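Local coordinates for integron cassette protein VCH_CASS2 (Vibrio cholerae, PDB 3GK6) that probably binds cationic, drug-like molecules through an effector-binding module encoded on a mobile integron gene cassette, at residues D153-K158 against V163-A168; T33-R38 against Y60-P65. All blocks are in the same frame, centred on the assembly; numbering follows the deposited sequence.

Contact 1. Residues D153-K158 against V163-A168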
loop_
_atom_site.group_PDB
_atom_site.type_symbol
_atom_site.label_atom_id
_atom_site.label_comp_id
_atom_site.label_asym_id
_atom_site.label_seq_id
_atom_site.Cartn_x
_atom_site.Cartn_y
_atom_site.Cartn_z
ATOM N N ASP A 153 -4.397 5.528 1.029
ATOM C CA ASP A 153 -4.415 4.612 -0.102
ATOM C C ASP A 153 -3.722 3.325 0.337
ATOM O O ASP A 153 -2.941 3.336 1.290
ATOM C CB ASP A 153 -3.640 5.226 -1.280
ATOM C CG ASP A 153 -4.148 6.613 -1.656
ATOM O OD1 ASP A 153 -5.386 6.789 -1.758
ATOM O OD2 ASP A 153 -3.309 7.523 -1.861
ATOM N N PHE A 154 -3.965 2.215 -0.354
ATOM C CA PHE A 154 -3.293 0.990 0.060
ATOM C C PHE A 154 -3.085 -0.050 -1.021
ATOM O O PHE A 154 -3.934 -0.242 -1.899
ATOM C CB PHE A 154 -3.969 0.353 1.291
ATOM C CG PHE A 154 -5.414 -0.055 1.069
ATOM C CD1 PHE A 154 -5.732 -1.325 0.618
ATOM C CD2 PHE A 154 -6.448 0.831 1.349
ATOM C CE1 PHE A 154 -7.064 -1.712 0.438
ATOM C CE2 PHE A 154 -7.768 0.461 1.165
ATOM C CZ PHE A 154 -8.083 -0.810 0.704
ATOM N N GLU A 155 -1.932 -0.706 -0.932
ATOM C CA GLU A 155 -1.675 -1.937 -1.649
ATOM C C GLU A 155 -2.241 -3.047 -0.776
ATOM O O GLU A 155 -2.044 -3.031 0.430
ATOM C CB GLU A 155 -0.159 -2.161 -1.776
ATOM C CG GLU A 155 0.538 -1.104 -2.594
ATOM C CD GLU A 155 2.008 -0.957 -2.231
ATOM O OE1 GLU A 155 2.471 -1.590 -1.256
ATOM O OE2 GLU A 155 2.677 -0.194 -2.932
ATOM N N TYR A 156 -2.937 -4.002 -1.377
ATOM C CA TYR A 156 -3.399 -5.183 -0.648
ATOM C C TYR A 156 -2.803 -6.378 -1.353
ATOM O O TYR A 156 -3.069 -6.602 -2.539
ATOM C CB TYR A 156 -4.936 -5.268 -0.606
ATOM C CG TYR A 156 -5.475 -6.639 -0.221
ATOM C CD1 TYR A 156 -4.910 -7.367 0.819
ATOM C CD2 TYR A 156 -6.570 -7.197 -0.895
ATOM C CE1 TYR A 156 -5.398 -8.624 1.177
ATOM C CE2 TYR A 156 -7.058 -8.453 -0.552
ATOM C CZ TYR A 156 -6.466 -9.160 0.484
ATOM O OH TYR A 156 -6.943 -10.406 0.835
ATOM N N TYR A 157 -1.974 -7.131 -0.629
ATOM C CA TYR A 157 -1.246 -8.239 -1.227
ATOM C C TYR A 157 -2.120 -9.476 -1.155
ATOM O O TYR A 157 -1.952 -10.344 -0.293
ATOM C CB TYR A 157 0.150 -8.405 -0.588
ATOM C CG TYR A 157 1.025 -7.218 -0.931
ATOM C CD1 TYR A 157 1.759 -7.198 -2.117
ATOM C CD2 TYR A 157 1.060 -6.091 -0.120
ATOM C CE1 TYR A 157 2.518 -6.118 -2.470
ATOM C CE2 TYR A 157 1.836 -4.981 -0.471
ATOM C CZ TYR A 157 2.564 -5.011 -1.653
ATOM O OH TYR A 157 3.337 -3.940 -2.044
ATOM N N LYS A 158 -3.078 -9.525 -2.068
ATOM C CA LYS A 158 -4.139 -10.517 -2.007
ATOM C C LYS A 158 -3.609 -11.942 -2.056
ATOM O O LYS A 158 -4.104 -12.819 -1.346
ATOM C CB LYS A 158 -5.144 -10.301 -3.135
ATOM C CG LYS A 158 -6.296 -11.303 -3.122
ATOM C CD LYS A 158 -7.355 -10.916 -4.136
ATOM C CE LYS A 158 -8.607 -11.784 -3.982
ATOM N NZ LYS A 158 -9.628 -11.378 -4.969
ATOM N N VAL A 163 -1.925 -8.368 -6.624
ATOM C CA VAL A 163 -1.972 -7.209 -5.748
ATOM C C VAL A 163 -3.088 -6.284 -6.220
ATOM O O VAL A 163 -3.335 -6.151 -7.428
ATOM C CB VAL A 163 -0.615 -6.455 -5.746
ATOM C CG1 VAL A 163 -0.288 -5.954 -7.150
ATOM C CG2 VAL A 163 -0.635 -5.281 -4.740
ATOM N N GLU A 164 -3.784 -5.679 -5.264
ATOM C CA GLU A 164 -4.709 -4.605 -5.564
ATOM C C GLU A 164 -4.163 -3.330 -4.973
ATOM O O GLU A 164 -3.513 -3.347 -3.924
ATOM C CB GLU A 164 -6.089 -4.881 -4.949
ATOM C CG GLU A 164 -6.706 -6.171 -5.457
ATOM C CD GLU A 164 -8.044 -6.493 -4.802
ATOM O OE1 GLU A 164 -8.489 -5.756 -3.887
ATOM O OE2 GLU A 164 -8.645 -7.499 -5.225
ATOM N N ILE A 165 -4.405 -2.233 -5.666
ATOM C CA ILE A 165 -4.131 -0.917 -5.130
ATOM C C ILE A 165 -5.450 -0.156 -5.110
ATOM O O ILE A 165 -6.109 -0.004 -6.144
ATOM C CB ILE A 165 -3.130 -0.145 -5.984
ATOM C CG1 ILE A 165 -1.774 -0.880 -5.983
ATOM C CG2 ILE A 165 -2.981 1.293 -5.450
ATOM C CD1 ILE A 165 -0.733 -0.285 -6.941
ATOM N N SER A 166 -5.817 0.305 -3.922
ATOM C CA SER A 166 -7.070 1.017 -3.701
ATOM C C SER A 166 -6.726 2.470 -3.395
ATOM O O SER A 166 -6.030 2.759 -2.428
ATOM C CB SER A 166 -7.848 0.399 -2.521
ATOM O OG SER A 166 -8.332 -0.911 -2.833
ATOM N N ILE A 167 -7.203 3.369 -4.243
ATOM C CA ILE A 167 -6.925 4.783 -4.108
ATOM C C ILE A 167 -8.173 5.501 -3.608
ATOM O O ILE A 167 -9.232 5.414 -4.234
ATOM C CB ILE A 167 -6.537 5.389 -5.460
ATOM C CG1 ILE A 167 -5.341 4.628 -6.055
ATOM C CG2 ILE A 167 -6.208 6.864 -5.301
ATOM C CD1 ILE A 167 -4.077 4.709 -5.209
ATOM N N ALA A 168 -8.044 6.201 -2.485
ATOM C CA ALA A 168 -9.160 6.980 -1.954
ATOM C C ALA A 168 -9.485 8.143 -2.879
ATOM O O ALA A 168 -8.591 8.908 -3.259
ATOM C CB ALA A 168 -8.826 7.491 -0.563
HETATM O O HOH W 1 -5.910 9.227 -2.591
HETATM O O HOH W 2 -10.505 -9.033 -4.578
#

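Contact 2. Residues T33-R38 against Y60-P65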
loop_
_atom_site.group_PDB
_atom_site.type_symbol
_atom_site.label_atom_id
_atom_site.label_comp_id
_atom_site.label_asym_id
_atom_site.label_seq_id
_atom_site.Cartn_x
_atom_site.Cartn_y
_atom_site.Cartn_z
ATOM N N THR A 33 -1.664 -3.097 11.682
ATOM C CA THR A 33 -0.492 -2.740 12.473
ATOM C C THR A 33 0.783 -3.144 11.746
ATOM O O THR A 33 0.851 -4.216 11.155
ATOM C CB THR A 33 -0.537 -3.433 13.841
ATOM O OG1 THR A 33 -1.596 -2.862 14.616
ATOM C CG2 THR A 33 0.780 -3.254 14.588
ATOM N N GLY A 34 1.795 -2.289 11.799
ATOM C CA GLY A 34 3.068 -2.613 11.189
ATOM C C GLY A 34 4.091 -1.515 11.312
ATOM O O GLY A 34 4.029 -0.674 12.222
ATOM N N PHE A 35 5.057 -1.528 10.404
ATOM C CA PHE A 35 6.167 -0.594 10.484
ATOM C C PHE A 35 5.961 0.590 9.548
ATOM O O PHE A 35 5.503 0.432 8.418
ATOM C CB PHE A 35 7.485 -1.318 10.181
ATOM C CG PHE A 35 7.784 -2.450 11.126
ATOM C CD1 PHE A 35 7.946 -2.213 12.488
ATOM C CD2 PHE A 35 7.909 -3.747 10.661
ATOM C CE1 PHE A 35 8.224 -3.246 13.363
ATOM C CE2 PHE A 35 8.193 -4.788 11.532
ATOM C CZ PHE A 35 8.350 -4.536 12.889
ATOM N N VAL A 36 6.306 1.778 10.023
ATOM C CA VAL A 36 6.120 2.975 9.222
ATOM C C VAL A 36 7.452 3.625 8.911
ATOM O O VAL A 36 8.369 3.625 9.734
ATOM C CB VAL A 36 5.234 4.018 9.938
ATOM C CG1 VAL A 36 5.846 4.418 11.263
ATOM C CG2 VAL A 36 5.044 5.240 9.055
ATOM N N VAL A 37 7.561 4.170 7.709
ATOM C CA VAL A 37 8.640 5.091 7.415
ATOM C C VAL A 37 8.047 6.256 6.639
ATOM O O VAL A 37 7.039 6.110 5.954
ATOM C CB VAL A 37 9.791 4.424 6.634
ATOM C CG1 VAL A 37 9.375 4.125 5.206
ATOM C CG2 VAL A 37 11.018 5.317 6.658
ATOM N N ARG A 38 8.663 7.421 6.758
ATOM C CA ARG A 38 8.211 8.565 5.991
ATOM C C ARG A 38 9.141 8.802 4.821
ATOM O O ARG A 38 10.372 8.768 4.959
ATOM C CB ARG A 38 8.122 9.813 6.874
ATOM C CG ARG A 38 7.421 10.978 6.209
ATOM C CD ARG A 38 6.826 11.921 7.249
ATOM N NE ARG A 38 6.048 12.985 6.623
ATOM C CZ ARG A 38 4.774 12.867 6.265
ATOM N NH1 ARG A 38 4.124 11.724 6.462
ATOM N NH2 ARG A 38 4.154 13.891 5.697
ATOM N N TYR A 60 9.521 -8.432 6.836
ATOM C CA TYR A 60 9.825 -9.849 6.668
ATOM C C TYR A 60 10.564 -10.382 7.897
ATOM O O TYR A 60 10.265 -11.468 8.396
ATOM C CB TYR A 60 10.673 -10.093 5.417
ATOM C CG TYR A 60 10.065 -9.571 4.136
ATOM C CD1 TYR A 60 8.685 -9.542 3.952
ATOM C CD2 TYR A 60 10.876 -9.126 3.097
ATOM C CE1 TYR A 60 8.131 -9.065 2.771
ATOM C CE2 TYR A 60 10.335 -8.654 1.915
ATOM C CZ TYR A 60 8.965 -8.628 1.756
ATOM O OH TYR A 60 8.438 -8.156 0.578
ATOM N N LEU A 61 11.522 -9.598 8.378
ATOM C CA LEU A 61 12.367 -9.998 9.496
ATOM C C LEU A 61 11.599 -10.075 10.815
ATOM O O LEU A 61 11.643 -11.090 11.508
ATOM C CB LEU A 61 13.540 -9.025 9.641
ATOM C CG LEU A 61 14.390 -9.245 10.893
ATOM C CD1 LEU A 61 14.957 -10.649 10.855
ATOM C CD2 LEU A 61 15.505 -8.201 11.032
ATOM N N ASN A 62 10.889 -9.002 11.150
ATOM C CA ASN A 62 10.306 -8.846 12.476
ATOM C C ASN A 62 8.832 -9.234 12.600
ATOM O O ASN A 62 8.387 -9.648 13.674
ATOM C CB ASN A 62 10.500 -7.406 12.960
ATOM C CG ASN A 62 11.960 -7.052 13.174
ATOM O OD1 ASN A 62 12.616 -7.593 14.060
ATOM N ND2 ASN A 62 12.473 -6.132 12.364
ATOM N N ALA A 63 8.085 -9.109 11.506
ATOM C CA ALA A 63 6.629 -9.235 11.549
ATOM C C ALA A 63 6.081 -10.501 10.894
ATOM O O ALA A 63 5.133 -11.095 11.391
ATOM C CB ALA A 63 5.975 -8.005 10.927
ATOM N N ALA A 64 6.664 -10.907 9.776
ATOM C CA ALA A 64 6.159 -12.077 9.065
ATOM C C ALA A 64 6.086 -13.350 9.923
ATOM O O ALA A 64 5.109 -14.092 9.834
ATOM C CB ALA A 64 6.953 -12.324 7.780
ATOM N N PRO A 65 7.106 -13.607 10.764
ATOM C CA PRO A 65 7.048 -14.847 11.550
ATOM C C PRO A 65 5.845 -14.893 12.496
ATOM O O PRO A 65 5.492 -15.962 12.991
ATOM C CB PRO A 65 8.358 -14.817 12.355
ATOM C CG PRO A 65 9.265 -13.919 11.575
ATOM C CD PRO A 65 8.368 -12.875 10.979
#

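Contact 1. Residues D153-K158 against V163-A168
Asp153 OD1 accepts two hydrogen bonds: Ala168 N meets it nearly head-on to its C-O bond at 2.8 Å, and a water donates to it at 2.6 Å and also to Ala168 O. Alongside, four backbone hydrogen bonds join Phe154 to Ser166 and Tyr156 to Glu164, the shortest being Tyr156 N to Glu164 O at 2.7 Å. Both are hydrogen-bonded pairs of an antiparallel β-hairpin, strands 152-156 and 162-168 of a closed six-stranded barrel, with Glu155 and Ile165 the non-hydrogen-bonded pair between them. With CG between the backbone N and the carbonyl carbon (chi1 61°), the Phe154 ring takes Ser166 CB over one face, 3.7 Å from the centroid, in a CH-pi contact. Beyond it, Glu164 OE1 lies in the plane of the Tyr156 ring at its edge, the carboxylate turned 85° from the ring; OE2 reaches Lys158 NZ through a second water. On the other sheet face, Val163 CG2 makes a CH-pi contact over one face of the Tyr157 ring, 4.3 Å from its centroid. Tyr157 OH donates to Glu155 OE1 at 2.6 Å from above the carboxylate plane, while Tyr77 and Trp132 hold OE2. The Glu155 side chain lies about 4 Å from a bound polyether, probably from the crystallisation liquor, which may mark a pocket suited to cations. Arg148 salt-bridges Asp153 OD2, and Thr117 OG1 hydrogen-bonds Ser166 OG.

Contact 2. Residues T33-R38 against Y60-P65
Asn62 ND2 makes a weak hydrogen bond back to the carbonyl oxygen of Lys58, one turn earlier in helix 52-62, so the amide turns back along its own helix while the carbon beneath it meets Phe35. That carbon, Asn62 CB, lies 3.6 Å from Phe35 CZ and 3.8 Å from Phe35 CE2, at the far end of the ring. The two side chains cross at about a right angle, and the amide plane is turned 76° from the ring, so they do not stack. Ala63 CB adds a looser touch, 4.0 Å from Phe35 CE2. Phe35 alone carries the contact for its strand: its CB points toward the helix end, and with CG anti to the carbonyl carbon (chi1 -60°) the ring extends as far as Asn62 and Ala63. Leu55 and Lys58 of the same helix also touch this side chain. Strand 18-39 belongs to the antiparallel barrel, where backbone hydrogen bonds join Phe35 to Ala92 of strand 88-94 and Gly34 to Val106. Phe35, together with Val37 on Leu55, thus packs helix 52-62 against a barrel strand. Farther along the strand, Arg38 forms a salt bridge with Asp89. Only 112 Å² is buried between residues 33-38 and 60-65, and no hydrogen bond crosses. Between these two segments the contact is therefore van der Waals and apolar, the ring meeting two CB atoms obliquely.

The two contacts share one antiparallel barrel but sit about 17 Å apart between centres, with nearest atoms about 7 Å apart and no touch. Contact 2 closes before contact 1 opens along the chain. Contact 1 is a local hairpin, strands 152-156 and 162-168, lying close to the middle of the molecule; contact 2, nearer the periphery, fixes the end of helix 52-62 against strand 18-39. Helix 52-62 connects them, since its Trp56 ring meets Tyr157 edge-to-face. A polyether, probably from the crystallisation liquor, lies near Glu155, and Tyr60 makes a weak hydrogen bond to polyether; helix and hairpin may therefore border a common pocket.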